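Local coordinates for protein NAD-dependent dehydrogenase (Rhizobium meliloti, PDB 4Z0P) that reduces glyoxylate and hydroxypyruvate with NADPH as the hydride donor, at residues A[84-89]-A[314-319]. Numbering follows the deposited sequence. Where two conformers were deposited one is given.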
loop_
_atom_site.group_PDB
_atom_site.type_symbol
_atom_site.label_atom_id
_atom_site.label_comp_id
_atom_site.label_asym_id
_atom_site.label_seq_id
_atom_site.Cartn_x
_atom_site.Cartn_y
_atom_site.Cartn_z
ATOM N N PRO A 84 14.819 -36.079 3.324
ATOM C CA PRO A 84 15.065 -37.458 3.134
ATOM C C PRO A 84 13.933 -38.325 3.719
ATOM O O PRO A 84 13.352 -37.988 4.776
ATOM C CB PRO A 84 16.405 -37.723 3.860
ATOM C CG PRO A 84 16.836 -36.429 4.424
ATOM C CD PRO A 84 15.761 -35.433 4.259
ATOM N N GLY A 85 13.588 -39.340 2.962
ATOM C CA GLY A 85 12.560 -40.282 3.322
ATOM C C GLY A 85 11.143 -39.736 3.239
ATOM O O GLY A 85 10.234 -40.363 3.760
ATOM N N LEU A 86 10.924 -38.621 2.544
ATOM C CA LEU A 86 9.552 -38.091 2.379
ATOM C C LEU A 86 8.651 -39.221 1.902
ATOM O O LEU A 86 8.928 -39.866 0.899
ATOM C CB LEU A 86 9.502 -36.887 1.425
ATOM C CG LEU A 86 8.086 -36.298 1.188
ATOM C CD1 LEU A 86 7.601 -35.449 2.330
ATOM C CD2 LEU A 86 8.086 -35.481 -0.094
ATOM N N PRO A 87 7.582 -39.519 2.665
ATOM C CA PRO A 87 6.810 -40.711 2.323
ATOM C C PRO A 87 5.968 -40.554 1.084
ATOM O O PRO A 87 5.578 -39.450 0.717
ATOM C CB PRO A 87 5.935 -40.943 3.573
ATOM C CG PRO A 87 5.811 -39.600 4.166
ATOM C CD PRO A 87 7.158 -38.968 3.964
ATOM N N ASP A 88 5.691 -41.690 0.449
ATOM C CA ASP A 88 4.884 -41.763 -0.759
ATOM C C ASP A 88 3.391 -41.720 -0.395
ATOM O O ASP A 88 2.651 -42.678 -0.604
ATOM C CB ASP A 88 5.281 -43.054 -1.511
ATOM C CG ASP A 88 4.640 -43.194 -2.877
ATOM O OD1 ASP A 88 4.248 -42.188 -3.479
ATOM O OD2 ASP A 88 4.543 -44.340 -3.361
ATOM N N VAL A 89 2.963 -40.589 0.162
ATOM C CA VAL A 89 1.597 -40.370 0.605
ATOM C C VAL A 89 1.282 -38.910 0.248
ATOM O O VAL A 89 2.206 -38.157 -0.071
ATOM C CB VAL A 89 1.445 -40.616 2.135
ATOM C CG1 VAL A 89 1.836 -42.020 2.518
ATOM C CG2 VAL A 89 2.266 -39.610 2.949
ATOM N N VAL A 314 -0.215 -31.552 -3.495
ATOM C CA VAL A 314 0.778 -31.204 -4.497
ATOM C C VAL A 314 1.137 -32.363 -5.415
ATOM O O VAL A 314 1.024 -33.545 -5.067
ATOM C CB VAL A 314 2.043 -30.576 -3.889
ATOM C CG1 VAL A 314 1.650 -29.429 -2.969
ATOM C CG2 VAL A 314 2.895 -31.605 -3.172
ATOM N N ASP A 315 1.535 -31.981 -6.631
ATOM C CA ASP A 315 2.072 -32.894 -7.643
ATOM C C ASP A 315 3.574 -32.930 -7.393
ATOM O O ASP A 315 4.269 -31.955 -7.668
ATOM C CB ASP A 315 1.775 -32.324 -9.030
ATOM C CG ASP A 315 2.330 -33.177 -10.159
ATOM O OD1 ASP A 315 3.267 -33.964 -9.940
ATOM O OD2 ASP A 315 1.840 -33.017 -11.291
ATOM N N LYS A 316 4.081 -34.028 -6.840
ATOM C CA LYS A 316 5.493 -34.098 -6.423
ATOM C C LYS A 316 6.477 -34.066 -7.596
ATOM O O LYS A 316 7.623 -33.648 -7.443
ATOM C CB LYS A 316 5.752 -35.349 -5.570
ATOM C CG LYS A 316 5.047 -35.337 -4.222
ATOM C CD LYS A 316 5.613 -36.403 -3.299
ATOM C CE LYS A 316 4.780 -36.558 -2.038
ATOM N NZ LYS A 316 3.511 -37.292 -2.294
ATOM N N VAL A 317 6.044 -34.535 -8.749
ATOM C CA VAL A 317 6.866 -34.483 -9.971
ATOM C C VAL A 317 7.013 -33.041 -10.487
ATOM O O VAL A 317 8.113 -32.604 -10.851
ATOM C CB VAL A 317 6.261 -35.406 -11.054
ATOM C CG1 VAL A 317 7.025 -35.301 -12.373
ATOM C CG2 VAL A 317 6.251 -36.846 -10.567
ATOM N N ALA A 318 5.908 -32.294 -10.487
ATOM C CA ALA A 318 5.896 -30.888 -10.904
ATOM C C ALA A 318 6.550 -29.960 -9.873
ATOM O O ALA A 318 7.090 -28.915 -10.234
ATOM C CB ALA A 318 4.474 -30.426 -11.190
ATOM N N GLY A 319 6.459 -30.334 -8.599
ATOM C CA GLY A 319 7.074 -29.607 -7.500
ATOM C C GLY A 319 6.168 -28.565 -6.872
ATOM O O GLY A 319 6.627 -27.741 -6.091
HETATM O O HOH W 1 3.487 -39.607 -3.296
#
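The irregular loop 84-89, which leads into strand 91-92, meets the C-terminal tail 314-319 where Val89 and Lys316 touch. Within the loop the weak bond from Val89 N to Pro87 O marks an inverse gamma turn centred on Asp88. In the tail, 314-319 curls into one helix-like turn over 316-318, with Gly319 N bonded to Asp315 O and Asp315 OD1 accepting from Ala318 N, an Asx motif. Glycine fits at 319 because at its phi of 91° a CB would press against the carbonyl O of Ala318.

Lys316 was modelled in two conformers; in the one described its chain runs nearly extended from CB to CE and bends at chi4 (75°), which turns NZ toward the loop. Lys316 NZ donates to Val89 O at 2.7 Å from above the carbonyl plane, 40° out of it. Tentatively, a water links Asp88 OD1 and Lys316 NZ, 5.1 Å apart, without a salt bridge. Leu86 supplies the apolar side: its CD2 lies 4.0 Å from Lys316 CE, while Leu81 and Leu91 also touch the lysine. This surface contact joins the tail to the loop before edge strand 91-92 of the five-stranded parallel sheet, where Val314 also hydrogen-bonds by its backbone to Leu91.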